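Local coordinates for beta-galactosidase/beta-glucuronidase (PDB 6MVF), which binds flavin mononucleotide and is a glycoside hydrolase of family 2, probably acting as a beta-glucuronidase, at residues A[319-324]-A[341-346]; A[450-455]-A[480-485]; A[488-493]-A[551-556]; A[533-538]-A[555-560]; A[577-582]-A[642-647]. One frame throughout, in Å; residues are numbered along the deposited sequence.

Overall arrangement
Contacts 1 to 4 all lie in the TIM barrel domain. Contact 1 packs two outer helices, 314-327 and 341-350. Contact 2 pairs the barrel strands 450-453 and 482-487, with its centre about 24 Å from that of contact 1. Contacts 3 and 4 join loops after barrel strands 482-487 and 529-532 to the chain from 551 to 560. Their centres are about 7 Å apart, and they share Gly555 and Leu556. Met535 and Phe536 of contact 4 also pack on the helix 314-327 of contact 1. Contact 5, last in the chain, lies between two sheets, one with strand 581-583 and one with strand 646-654. Contacts 3, 4 and 5 touch the second subunit.

Contact 1: residues A[319-324]-A[341-346]; sequences QDAQII and QDFYDA
Phe343 of helix 341-350 reaches across to Asp320, Ala321 and Ile324 of helix 314-327. Both helices belong to the outer layer of the TIM barrel. Their axes come within 9.8 Å and run at 32° to each other, so they point roughly the same way. The CB of Phe343 has no close partner on the other helix. Its CG lies anti to the backbone N (chi1 -164°), and this swings the ring across the gap. The contact is made by the far end of the ring. Asp320 CB comes to the ring edge, near its plane, at 3.8 Å from CE1 of Phe343. The same CE1 sits 4.1 Å from Ala321 CB. At the tip, CZ approaches Ile324 CD1 at 4.4 Å, again at the edge. Beside the ring, the methyls Ala321 CB and Ala346 CB touch at 3.7 Å. The small residues let the two backbones come near, and the CA atoms of Ala321 and Ala346 are 6.4 Å apart. Asp320 offers only its CB here. Its carboxylate forms salt bridges to Arg301 and Arg561. Ile332 and Leu334 of strand 331-334 also pack on Phe343, so the ring sits between helix and barrel wall. No hydrogen bond joins the two segments. The contact is apolar and buried, so it depends on the fit of the Phe343 ring against Asp320, Ala321 and Ile324, and of the two alanine methyls.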
# COMPACT_ATOMS: atom_id res chain seq x y z
N GLN A 319 5.05 15.10 -9.46
CA GLN A 319 6.46 15.36 -9.19
C GLN A 319 6.86 16.76 -9.65
O GLN A 319 7.54 17.49 -8.92
CB GLN A 319 7.33 14.30 -9.87
CG GLN A 319 8.80 14.41 -9.50
CD GLN A 319 9.74 13.76 -10.51
OE1 GLN A 319 9.32 13.26 -11.56
NE2 GLN A 319 11.03 13.77 -10.20
N ASP A 320 6.44 17.14 -10.86
CA ASP A 320 6.61 18.53 -11.30
C ASP A 320 6.06 19.51 -10.27
O ASP A 320 6.74 20.45 -9.86
CB ASP A 320 5.92 18.74 -12.65
CG ASP A 320 6.74 18.22 -13.82
OD1 ASP A 320 7.86 17.67 -13.61
OD2 ASP A 320 6.25 18.37 -14.97
N ALA A 321 4.82 19.28 -9.83
CA ALA A 321 4.18 20.21 -8.91
C ALA A 321 4.95 20.31 -7.60
O ALA A 321 5.16 21.41 -7.09
CB ALA A 321 2.74 19.76 -8.66
N GLN A 322 5.42 19.17 -7.08
CA GLN A 322 6.16 19.19 -5.82
C GLN A 322 7.51 19.89 -5.97
O GLN A 322 7.91 20.64 -5.07
CB GLN A 322 6.34 17.76 -5.30
CG GLN A 322 5.26 17.37 -4.31
CD GLN A 322 4.62 16.00 -4.58
OE1 GLN A 322 5.29 15.07 -5.06
NE2 GLN A 322 3.32 15.87 -4.26
N ILE A 323 8.21 19.68 -7.07
CA ILE A 323 9.46 20.41 -7.27
C ILE A 323 9.20 21.91 -7.29
O ILE A 323 9.92 22.69 -6.64
CB ILE A 323 10.17 19.93 -8.55
CG1 ILE A 323 10.70 18.52 -8.32
CG2 ILE A 323 11.29 20.87 -8.89
CD1 ILE A 323 11.11 17.77 -9.59
N ILE A 324 8.13 22.33 -7.98
CA ILE A 324 7.83 23.76 -8.03
C ILE A 324 7.41 24.29 -6.67
O ILE A 324 7.74 25.43 -6.31
CB ILE A 324 6.78 24.03 -9.12
CG1 ILE A 324 7.37 23.66 -10.49
CG2 ILE A 324 6.33 25.49 -9.09
CD1 ILE A 324 6.33 23.35 -11.54
N GLN A 341 -5.65 17.05 -16.58
CA GLN A 341 -6.43 17.15 -15.36
C GLN A 341 -5.57 16.83 -14.14
O GLN A 341 -5.68 17.49 -13.10
CB GLN A 341 -7.65 16.24 -15.44
CG GLN A 341 -8.76 16.79 -16.35
CD GLN A 341 -9.02 18.26 -16.09
OE1 GLN A 341 -9.42 18.65 -14.99
NE2 GLN A 341 -8.76 19.10 -17.10
N ASP A 342 -4.65 15.87 -14.28
CA ASP A 342 -3.73 15.59 -13.18
C ASP A 342 -2.98 16.83 -12.72
O ASP A 342 -2.85 17.08 -11.51
CB ASP A 342 -2.74 14.48 -13.57
CG ASP A 342 -3.41 13.11 -13.74
OD1 ASP A 342 -4.58 12.92 -13.30
OD2 ASP A 342 -2.75 12.21 -14.32
N PHE A 343 -2.49 17.65 -13.66
CA PHE A 343 -1.69 18.77 -13.17
C PHE A 343 -2.56 19.86 -12.57
O PHE A 343 -2.16 20.48 -11.58
CB PHE A 343 -0.77 19.36 -14.25
CG PHE A 343 0.32 20.25 -13.68
CD1 PHE A 343 1.55 19.71 -13.28
CD2 PHE A 343 0.10 21.60 -13.46
CE1 PHE A 343 2.54 20.51 -12.71
CE2 PHE A 343 1.10 22.41 -12.89
CZ PHE A 343 2.32 21.86 -12.51
N TYR A 344 -3.75 20.11 -13.13
CA TYR A 344 -4.67 21.04 -12.48
C TYR A 344 -5.05 20.53 -11.10
O TYR A 344 -5.04 21.29 -10.13
CB TYR A 344 -5.91 21.30 -13.32
CG TYR A 344 -5.63 22.02 -14.63
CD1 TYR A 344 -5.01 23.25 -14.65
CD2 TYR A 344 -5.98 21.44 -15.84
CE1 TYR A 344 -4.73 23.89 -15.84
CE2 TYR A 344 -5.71 22.06 -17.04
CZ TYR A 344 -5.08 23.29 -17.04
OH TYR A 344 -4.82 23.91 -18.24
N ASP A 345 -5.34 19.23 -10.99
CA ASP A 345 -5.58 18.62 -9.68
C ASP A 345 -4.43 18.89 -8.71
O ASP A 345 -4.64 19.36 -7.58
CB ASP A 345 -5.81 17.12 -9.84
CG ASP A 345 -7.16 16.78 -10.47
OD1 ASP A 345 -8.09 17.62 -10.37
OD2 ASP A 345 -7.29 15.66 -11.05
N ALA A 346 -3.19 18.60 -9.14
CA ALA A 346 -2.02 18.89 -8.32
C ALA A 346 -1.94 20.37 -7.93
O ALA A 346 -1.49 20.69 -6.82
CB ALA A 346 -0.74 18.48 -9.04

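Contact 2: residues A[450-455]-A[480-485]; sequences ESYNHY and ICLGIS
Glu450 and Gly483 share the shortest backbone bond between two parallel strands of the TIM barrel, Gly483 N to Glu450 O at 2.9 Å. Tyr452 N bonds to Gly483 O at 3.1 Å, and Glu450 N bonds to Cys481 O at 3.2 Å. A weak bond from Ser485 N to Tyr452 O follows. Ser485 OG also donates to Asn453 OD1, but the modelled distance is too short to be relied on. The Glu450 carboxylate has its polar partners outside the pair: His433 and His444 at OE1, and the backbone N of Arg445 at OE2. Its OE2 also lies 3.5 Å from Ile480 CD1. Packing surrounds this ladder. The Tyr452 ring meets Leu482 CD1 with its edge, CD1 to CD1 at 4.0 Å, and the two side chains cross at about a right angle. Ile484 CD1 lies 4.2 Å from Tyr452 CB. On the face opposite Tyr452, Ser451 touches Trp355 of strand 353-357; Ser485, at the corner of its chain, touches it too. With helix 466-476 between them in the chain, the two strands form a beta-alpha-beta unit. That helix covers Leu482 and Ile484 with Leu470, while strands 428-433 and 529-532 continue the barrel wall on either side.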
# COMPACT_ATOMS: atom_id res chain seq x y z
N GLU A 450 -2.59 41.96 -18.25
CA GLU A 450 -1.73 41.93 -19.42
C GLU A 450 -0.31 41.61 -19.00
O GLU A 450 0.14 42.02 -17.92
CB GLU A 450 -1.73 43.26 -20.20
CG GLU A 450 -3.06 43.64 -20.84
CD GLU A 450 -2.95 44.83 -21.79
OE1 GLU A 450 -2.10 44.79 -22.72
OE2 GLU A 450 -3.71 45.81 -21.61
N SER A 451 0.42 40.91 -19.86
CA SER A 451 1.80 40.60 -19.57
C SER A 451 2.65 40.65 -20.83
O SER A 451 2.16 40.45 -21.95
CB SER A 451 1.94 39.23 -18.89
OG SER A 451 1.52 39.27 -17.53
N TYR A 452 3.94 40.89 -20.64
CA TYR A 452 4.91 40.90 -21.72
C TYR A 452 5.91 39.77 -21.56
O TYR A 452 6.27 39.36 -20.45
CB TYR A 452 5.65 42.24 -21.77
CG TYR A 452 5.01 43.29 -22.64
CD1 TYR A 452 4.01 44.10 -22.15
CD2 TYR A 452 5.44 43.50 -23.95
CE1 TYR A 452 3.44 45.10 -22.94
CE2 TYR A 452 4.88 44.49 -24.75
CZ TYR A 452 3.88 45.29 -24.24
OH TYR A 452 3.30 46.29 -25.01
N ASN A 453 6.36 39.26 -22.71
CA ASN A 453 7.47 38.32 -22.78
C ASN A 453 8.74 39.10 -23.12
O ASN A 453 8.91 39.57 -24.25
CB ASN A 453 7.18 37.24 -23.82
CG ASN A 453 5.98 36.37 -23.45
OD1 ASN A 453 5.43 36.48 -22.35
ND2 ASN A 453 5.57 35.50 -24.36
N HIS A 454 9.65 39.24 -22.15
CA HIS A 454 10.87 40.01 -22.36
C HIS A 454 12.12 39.17 -22.11
O HIS A 454 12.16 38.36 -21.18
CB HIS A 454 10.90 41.24 -21.48
CG HIS A 454 10.06 42.36 -22.00
ND1 HIS A 454 10.17 42.83 -23.29
CD2 HIS A 454 9.08 43.09 -21.41
CE1 HIS A 454 9.30 43.80 -23.48
NE2 HIS A 454 8.63 43.98 -22.35
N TYR A 455 13.14 39.40 -22.94
CA TYR A 455 14.41 38.71 -22.79
C TYR A 455 15.57 39.70 -22.92
O TYR A 455 16.61 39.39 -23.51
CB TYR A 455 14.55 37.57 -23.79
CG TYR A 455 13.54 36.45 -23.64
CD1 TYR A 455 13.82 35.34 -22.83
CD2 TYR A 455 12.32 36.47 -24.32
CE1 TYR A 455 12.91 34.30 -22.68
CE2 TYR A 455 11.41 35.42 -24.19
CZ TYR A 455 11.71 34.34 -23.36
OH TYR A 455 10.83 33.30 -23.22
N ILE A 480 -3.13 49.98 -16.57
CA ILE A 480 -2.93 48.60 -17.01
C ILE A 480 -2.24 47.83 -15.89
O ILE A 480 -1.29 48.34 -15.27
CB ILE A 480 -2.12 48.54 -18.31
CG1 ILE A 480 -2.88 49.23 -19.45
CG2 ILE A 480 -1.82 47.09 -18.68
CD1 ILE A 480 -2.33 48.96 -20.86
N CYS A 481 -2.74 46.63 -15.60
CA CYS A 481 -2.08 45.71 -14.69
C CYS A 481 -1.01 44.98 -15.48
O CYS A 481 -1.32 44.17 -16.35
CB CYS A 481 -3.07 44.72 -14.09
SG CYS A 481 -4.49 45.47 -13.29
N LEU A 482 0.26 45.27 -15.18
CA LEU A 482 1.39 44.71 -15.90
C LEU A 482 1.95 43.50 -15.15
O LEU A 482 2.20 43.56 -13.94
CB LEU A 482 2.49 45.75 -16.11
CG LEU A 482 3.73 45.21 -16.81
CD1 LEU A 482 3.39 44.89 -18.25
CD2 LEU A 482 4.94 46.15 -16.71
N GLY A 483 2.13 42.39 -15.88
CA GLY A 483 2.93 41.29 -15.42
C GLY A 483 3.96 40.92 -16.47
O GLY A 483 3.95 41.46 -17.58
N ILE A 484 4.85 40.01 -16.11
CA ILE A 484 5.84 39.48 -17.04
C ILE A 484 5.59 37.99 -17.19
O ILE A 484 5.93 37.20 -16.30
CB ILE A 484 7.29 39.78 -16.60
CG1 ILE A 484 7.52 41.30 -16.57
CG2 ILE A 484 8.31 39.10 -17.52
CD1 ILE A 484 7.11 42.04 -17.88
N SER A 485 5.00 37.60 -18.33
CA SER A 485 4.60 36.21 -18.54
C SER A 485 5.74 35.31 -18.99
O SER A 485 5.61 34.09 -18.88
CB SER A 485 3.46 36.15 -19.57
OG SER A 485 3.72 37.02 -20.67

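Contact 3: residues A[488-493]-A[551-556]; sequences GCEGII and RNNKGL
Gly491 N donates to Asn553 O at 3.0 Å, and this nearly straight bond (170°) joins two loops of the TIM barrel domain. Segment 488-493 follows strand 482-487. Segment 551-556 turns through an Asx turn, in which Asn552 OD1 accepts from Lys554 N at 3.0 Å. Glu490 makes most of the side-chain contact. Its chain bends at chi2 (-98°), which folds the carboxylate back over segment 551-556. There OE1 takes a weak bond from Asn553 N. OE2 is salt-bridged to Lys554 NZ at 3.3 Å, with weak hydrogen-bond geometry, and it also lies beside the aliphatic CG of the same lysine. The carboxylate plane stands 89° from the Asn553 amide. Ile492 packs on the Asn553 side chain, its CD1 at 3.9 Å from Asn553 ND2. Waters complete this first shell. One can donate to Glu490 OE2, at 2.7 Å, and to Arg551 O. Another accepts from Asn553 ND2 and reaches Glu490 OE1 weakly. Further out, Lys554 NZ has its stronger partner in Tyr459 OH, which is consistent with Tyr459 holding the ammonium group in place. Arg543 makes a long, weak ion pair with Glu490. Asn264 of the second subunit bonds the backbone at Gly491 and Ile493, so this loop pair forms part of the interface. Behind Glu490, a water takes a hydrogen bond from Cys489 N at 2.9 Å and can donate to Lys554 O at 2.7 Å.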
# COMPACT_ATOMS: atom_id res chain seq x y z
N GLY A 488 13.76 35.07 -19.05
CA GLY A 488 14.66 33.97 -18.77
C GLY A 488 15.89 34.03 -19.65
O GLY A 488 16.11 34.99 -20.37
N CYS A 489 16.65 32.96 -19.59
CA CYS A 489 18.00 32.98 -20.12
C CYS A 489 18.48 31.54 -20.18
O CYS A 489 18.11 30.73 -19.32
CB CYS A 489 18.87 33.85 -19.22
SG CYS A 489 20.56 33.85 -19.55
N GLU A 490 19.24 31.20 -21.20
CA GLU A 490 19.71 29.83 -21.32
C GLU A 490 20.83 29.57 -20.34
O GLU A 490 21.60 30.47 -20.00
CB GLU A 490 20.19 29.52 -22.73
CG GLU A 490 19.12 29.75 -23.79
CD GLU A 490 18.43 28.48 -24.19
OE1 GLU A 490 18.99 27.41 -23.84
OE2 GLU A 490 17.34 28.55 -24.83
N GLY A 491 20.87 28.34 -19.86
CA GLY A 491 21.92 27.83 -19.00
C GLY A 491 22.16 26.37 -19.34
O GLY A 491 21.26 25.52 -19.22
N ILE A 492 23.37 26.07 -19.79
CA ILE A 492 23.77 24.72 -20.15
C ILE A 492 24.89 24.35 -19.19
O ILE A 492 25.94 25.01 -19.17
CB ILE A 492 24.17 24.65 -21.63
CG1 ILE A 492 22.95 25.06 -22.46
CG2 ILE A 492 24.67 23.27 -22.00
CD1 ILE A 492 23.09 24.95 -23.95
N ILE A 493 24.65 23.35 -18.32
CA ILE A 493 25.43 23.31 -17.08
C ILE A 493 26.80 22.64 -17.23
O ILE A 493 27.53 22.51 -16.24
CB ILE A 493 24.64 22.64 -15.92
CG1 ILE A 493 24.10 21.26 -16.30
CG2 ILE A 493 23.52 23.53 -15.46
CD1 ILE A 493 23.24 20.64 -15.22
N ARG A 551 16.46 21.39 -27.90
CA ARG A 551 16.06 21.77 -26.56
C ARG A 551 15.96 23.28 -26.41
O ARG A 551 16.76 24.03 -26.97
CB ARG A 551 17.05 21.25 -25.50
CG ARG A 551 17.35 19.76 -25.59
CD ARG A 551 16.17 18.95 -25.15
NE ARG A 551 16.42 17.53 -25.38
CZ ARG A 551 17.20 16.76 -24.62
NH1 ARG A 551 17.82 17.25 -23.56
NH2 ARG A 551 17.36 15.48 -24.94
N ASN A 552 14.98 23.70 -25.61
CA ASN A 552 15.07 24.97 -24.91
C ASN A 552 15.67 24.70 -23.53
O ASN A 552 15.13 23.90 -22.76
CB ASN A 552 13.70 25.63 -24.82
CG ASN A 552 13.75 27.04 -24.28
OD1 ASN A 552 14.16 27.26 -23.14
ND2 ASN A 552 13.33 28.01 -25.08
N ASN A 553 16.80 25.33 -23.23
CA ASN A 553 17.53 25.09 -22.00
C ASN A 553 17.49 26.30 -21.06
O ASN A 553 18.46 26.59 -20.35
CB ASN A 553 18.97 24.68 -22.29
CG ASN A 553 19.08 23.24 -22.80
OD1 ASN A 553 18.60 22.28 -22.17
ND2 ASN A 553 19.71 23.08 -23.96
N LYS A 554 16.35 26.99 -21.04
CA LYS A 554 16.12 28.10 -20.12
C LYS A 554 15.54 27.63 -18.79
O LYS A 554 15.02 28.46 -18.03
CB LYS A 554 15.20 29.15 -20.77
CG LYS A 554 15.71 29.69 -22.09
CD LYS A 554 15.11 31.06 -22.43
CE LYS A 554 15.56 31.54 -23.82
NZ LYS A 554 14.93 30.74 -24.94
N GLY A 555 15.64 26.33 -18.49
CA GLY A 555 15.05 25.80 -17.28
C GLY A 555 15.81 26.17 -16.03
O GLY A 555 17.02 26.41 -16.04
N LEU A 556 15.08 26.28 -14.93
CA LEU A 556 15.71 26.30 -13.62
C LEU A 556 16.10 24.90 -13.19
O LEU A 556 16.93 24.74 -12.29
CB LEU A 556 14.78 26.92 -12.58
CG LEU A 556 14.21 28.32 -12.81
CD1 LEU A 556 13.02 28.60 -11.86
CD2 LEU A 556 15.29 29.37 -12.65
O HOH W 1 15.63 31.10 -17.67
O HOH W 2 20.32 24.96 -25.91
O HOH W 3 18.14 26.91 -26.88

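Contact 4: residues A[533-538]-A[555-560]; sequences WNMFDF and GLVTID
Gly555 N donates to Asp537 OD1 at 3.0 Å, where the loop after the barrel strand 529-532 meets the loop leading to helix 566-575. Both loops belong to the TIM barrel domain and lie between its last barrel strand and that helix. An Asx turn at Asn534 shapes the first loop, and the peptide bond before that residue is cis. Asp537 OD1 is also salt-bridged to Lys565, so OD1 has two partners; OD2 has a weak one in Asn264 of the second subunit. Gly555 CA lies against the backbone of Phe536, with no side chain in between. Leu556 N bonds to Asn534 O at 3.2 Å. The Leu556 and Met535 side chains cross at about a right angle, with CD1 of Leu556 touching SD of Met535. Val557 makes a backbone bridge with Phe536: Asp537 N donates to Val557 O at 3.1 Å, and Val557 N bonds weakly to Met535 O. Val557 CG1 lies anti to its backbone N (chi1 179°), which lays this methyl in plane at the edge of the Phe536 ring. CB is 3.6 Å from Phe536 CD1. The other methyl, CG2, touches Met535 CE at 3.7 Å, while Met535 CG covers one face of the same ring. Arg561 adds a cation-pi contact to Phe536. Thr558 puts its CA near Asp537 OD2. Ile559 packs its CB on Asp537 CB at 3.8 Å and its CG1 against Asp537 O. Asp560 bonds through OD2 to the backbone N of Ala266 of the second subunit, and its OD1 takes a hydrogen bond from Thr558 OG1 at 2.8 Å.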
# COMPACT_ATOMS: atom_id res chain seq x y z
N TRP A 533 10.40 31.85 -17.57
CA TRP A 533 10.48 30.90 -18.68
C TRP A 533 11.85 30.25 -18.56
O TRP A 533 12.88 30.93 -18.71
CB TRP A 533 10.29 31.60 -20.02
CG TRP A 533 10.05 30.64 -21.16
CD1 TRP A 533 10.96 30.24 -22.09
CD2 TRP A 533 8.83 29.98 -21.47
NE1 TRP A 533 10.37 29.37 -22.98
CE2 TRP A 533 9.07 29.18 -22.61
CE3 TRP A 533 7.56 29.98 -20.91
CZ2 TRP A 533 8.08 28.39 -23.19
CZ3 TRP A 533 6.58 29.21 -21.49
CH2 TRP A 533 6.85 28.43 -22.62
N ASN A 534 11.90 28.97 -18.20
CA ASN A 534 10.77 28.09 -17.92
C ASN A 534 11.22 27.27 -16.68
O ASN A 534 12.40 27.34 -16.31
CB ASN A 534 10.45 27.22 -19.17
CG ASN A 534 9.25 26.30 -18.99
OD1 ASN A 534 9.33 25.27 -18.32
ND2 ASN A 534 8.13 26.64 -19.63
N MET A 535 10.32 26.53 -16.02
CA MET A 535 10.73 25.73 -14.86
C MET A 535 11.73 24.66 -15.26
O MET A 535 12.73 24.44 -14.56
CB MET A 535 9.52 25.07 -14.20
CG MET A 535 9.87 24.29 -12.94
SD MET A 535 10.50 25.28 -11.56
CE MET A 535 11.03 24.00 -10.42
N PHE A 536 11.46 23.97 -16.36
CA PHE A 536 12.27 22.87 -16.84
C PHE A 536 12.68 23.15 -18.27
O PHE A 536 11.88 23.70 -19.04
CB PHE A 536 11.51 21.54 -16.81
CG PHE A 536 10.86 21.24 -15.51
CD1 PHE A 536 11.62 20.81 -14.42
CD2 PHE A 536 9.49 21.38 -15.37
CE1 PHE A 536 11.01 20.53 -13.20
CE2 PHE A 536 8.87 21.10 -14.14
CZ PHE A 536 9.62 20.68 -13.06
N ASP A 537 13.92 22.79 -18.62
CA ASP A 537 14.26 22.55 -20.02
C ASP A 537 13.13 21.74 -20.67
O ASP A 537 12.51 20.89 -20.03
CB ASP A 537 15.58 21.79 -20.13
CG ASP A 537 16.75 22.44 -19.33
OD1 ASP A 537 16.84 23.68 -19.21
OD2 ASP A 537 17.61 21.68 -18.83
N PHE A 538 12.83 22.02 -21.93
CA PHE A 538 11.77 21.29 -22.61
C PHE A 538 12.18 21.06 -24.06
O PHE A 538 13.14 21.67 -24.55
CB PHE A 538 10.41 22.03 -22.50
CG PHE A 538 10.41 23.44 -23.07
CD1 PHE A 538 10.80 24.52 -22.31
CD2 PHE A 538 10.01 23.67 -24.37
CE1 PHE A 538 10.79 25.80 -22.83
CE2 PHE A 538 9.98 24.95 -24.88
CZ PHE A 538 10.38 26.01 -24.11
N GLY A 555 15.64 26.33 -18.49
CA GLY A 555 15.05 25.80 -17.28
C GLY A 555 15.81 26.17 -16.03
O GLY A 555 17.02 26.41 -16.04
N LEU A 556 15.08 26.28 -14.93
CA LEU A 556 15.71 26.30 -13.62
C LEU A 556 16.10 24.90 -13.19
O LEU A 556 16.93 24.74 -12.29
CB LEU A 556 14.78 26.92 -12.58
CG LEU A 556 14.21 28.32 -12.81
CD1 LEU A 556 13.02 28.60 -11.86
CD2 LEU A 556 15.29 29.37 -12.65
N VAL A 557 15.54 23.88 -13.85
CA VAL A 557 15.72 22.47 -13.55
C VAL A 557 15.84 21.75 -14.89
O VAL A 557 15.27 22.20 -15.89
CB VAL A 557 14.54 21.92 -12.71
CG1 VAL A 557 14.68 20.44 -12.40
CG2 VAL A 557 14.40 22.71 -11.41
N THR A 558 16.60 20.64 -14.91
CA THR A 558 16.82 19.93 -16.16
C THR A 558 15.58 19.14 -16.57
O THR A 558 14.64 18.92 -15.80
CB THR A 558 18.02 18.99 -16.07
OG1 THR A 558 17.87 18.14 -14.92
CG2 THR A 558 19.32 19.79 -16.00
N ILE A 559 15.60 18.69 -17.83
CA ILE A 559 14.42 18.11 -18.47
C ILE A 559 14.08 16.73 -17.90
O ILE A 559 12.94 16.27 -18.02
CB ILE A 559 14.67 18.08 -19.99
CG1 ILE A 559 13.37 17.88 -20.75
CG2 ILE A 559 15.71 17.04 -20.34
CD1 ILE A 559 13.58 17.72 -22.23
N ASP A 560 15.04 16.05 -17.29
CA ASP A 560 14.79 14.79 -16.62
C ASP A 560 14.36 14.98 -15.17
O ASP A 560 14.23 14.00 -14.43
CB ASP A 560 16.05 13.91 -16.72
CG ASP A 560 17.29 14.58 -16.15
OD1 ASP A 560 17.16 15.50 -15.30
OD2 ASP A 560 18.42 14.21 -16.57

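Contact 5: residues A[577-582]-A[642-647]; sequences KDPMVH and ADTVKD
Val581 is the buried centre of this contact, wedged against Ala642, Val645 and the backbone at Lys646. Its CB meets Ala642 CB at 3.8 Å. With CG1 set between the backbone N and carbonyl carbon (chi1 66°), that methyl reaches Val645 CG2 at 3.7 Å. The Val581 and Val645 side chains lie alongside each other, pointing opposite ways. Next along, Asp647 CB lies 3.4 Å from Val581 O. Its OD2 lies against the backbone of His582 and accepts from Ile583 N. Val600 and Ser602 of strand 596-602 also pack on Val581. The looser end lies at Pro579 and Thr644, both exposed. There Pro579 CB is 4.1 Å from Val645 CG1 and from Thr644 OG1. Ala642 N bonds to Val645 O at 3.0 Å, closing the hairpin turn between strands 635-641 and 646-654. The contact thus brings strand 581-583, at the edge of one sheet, against this turn of a second sheet. The Lys646 side chain leads away from segment 577-582, and NZ forms a salt bridge to Asp242 of the second subunit. No hydrogen bond joins the two segments. The two sheets therefore meet here by apolar contact, while the polar ends of Asp647 and Lys646 are bonded to residues beyond it.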
# COMPACT_ATOMS: atom_id res chain seq x y z
N LYS A 577 10.35 29.54 2.33
CA LYS A 577 10.44 29.87 3.74
C LYS A 577 11.27 28.88 4.54
O LYS A 577 11.89 29.29 5.53
CB LYS A 577 9.03 29.99 4.35
CG LYS A 577 8.23 31.18 3.80
CD LYS A 577 9.09 32.45 3.67
CE LYS A 577 8.41 33.53 2.83
NZ LYS A 577 7.39 34.32 3.58
N ASP A 578 11.32 27.61 4.14
CA ASP A 578 12.17 26.65 4.85
C ASP A 578 13.62 27.13 4.76
O ASP A 578 14.06 27.52 3.67
CB ASP A 578 12.03 25.24 4.28
CG ASP A 578 10.70 24.55 4.66
OD1 ASP A 578 9.87 25.14 5.39
OD2 ASP A 578 10.49 23.39 4.22
N PRO A 579 14.36 27.16 5.87
CA PRO A 579 15.74 27.67 5.81
C PRO A 579 16.61 26.85 4.87
O PRO A 579 16.56 25.62 4.86
CB PRO A 579 16.22 27.56 7.26
CG PRO A 579 14.98 27.68 8.07
CD PRO A 579 13.85 27.07 7.24
N MET A 580 17.38 27.55 4.04
CA MET A 580 18.25 26.88 3.07
C MET A 580 19.51 27.72 2.87
O MET A 580 19.52 28.94 3.10
CB MET A 580 17.52 26.62 1.73
CG MET A 580 16.90 27.86 1.05
SD MET A 580 18.13 28.94 0.25
CE MET A 580 18.64 27.99 -1.18
N VAL A 581 20.58 27.05 2.46
CA VAL A 581 21.83 27.70 2.11
C VAL A 581 22.50 26.87 1.03
O VAL A 581 22.62 25.64 1.16
CB VAL A 581 22.74 27.91 3.34
CG1 VAL A 581 23.21 26.59 3.92
CG2 VAL A 581 23.93 28.79 2.97
N HIS A 582 22.91 27.53 -0.06
CA HIS A 582 23.37 26.86 -1.27
C HIS A 582 24.60 27.55 -1.82
O HIS A 582 24.57 28.76 -2.10
CB HIS A 582 22.28 26.84 -2.34
CG HIS A 582 22.68 26.10 -3.58
ND1 HIS A 582 23.25 26.73 -4.68
CD2 HIS A 582 22.59 24.79 -3.91
CE1 HIS A 582 23.49 25.84 -5.62
NE2 HIS A 582 23.09 24.66 -5.18
N ALA A 642 24.98 28.98 7.34
CA ALA A 642 23.99 30.01 7.58
C ALA A 642 23.59 29.90 9.04
O ALA A 642 24.46 29.84 9.91
CB ALA A 642 22.80 29.87 6.63
N ASP A 643 22.30 29.82 9.35
CA ASP A 643 21.97 29.77 10.77
C ASP A 643 21.85 28.32 11.22
O ASP A 643 22.78 27.79 11.85
CB ASP A 643 20.69 30.55 11.06
CG ASP A 643 20.32 30.56 12.53
OD1 ASP A 643 19.14 30.82 12.86
OD2 ASP A 643 21.22 30.28 13.36
N THR A 644 20.75 27.66 10.89
CA THR A 644 20.56 26.26 11.24
C THR A 644 20.87 25.31 10.09
O THR A 644 20.63 24.11 10.22
CB THR A 644 19.12 26.02 11.71
OG1 THR A 644 18.21 26.58 10.74
CG2 THR A 644 18.90 26.66 13.07
N VAL A 645 21.36 25.82 8.97
CA VAL A 645 21.60 25.00 7.79
C VAL A 645 23.04 25.21 7.35
O VAL A 645 23.65 26.25 7.61
CB VAL A 645 20.62 25.33 6.65
CG1 VAL A 645 19.27 24.80 6.98
CG2 VAL A 645 20.55 26.84 6.43
N LYS A 646 23.59 24.19 6.70
CA LYS A 646 24.95 24.24 6.20
C LYS A 646 24.98 23.66 4.80
O LYS A 646 24.09 22.90 4.40
CB LYS A 646 25.92 23.48 7.11
CG LYS A 646 26.03 24.08 8.48
CD LYS A 646 26.91 23.26 9.41
CE LYS A 646 26.95 23.93 10.77
NZ LYS A 646 27.42 23.05 11.85
N ASP A 647 26.00 24.06 4.04
CA ASP A 647 26.24 23.46 2.73
C ASP A 647 27.73 23.21 2.57
O ASP A 647 28.55 23.87 3.20
CB ASP A 647 25.72 24.34 1.59
CG ASP A 647 25.65 23.58 0.26
OD1 ASP A 647 25.65 22.31 0.27
OD2 ASP A 647 25.59 24.26 -0.79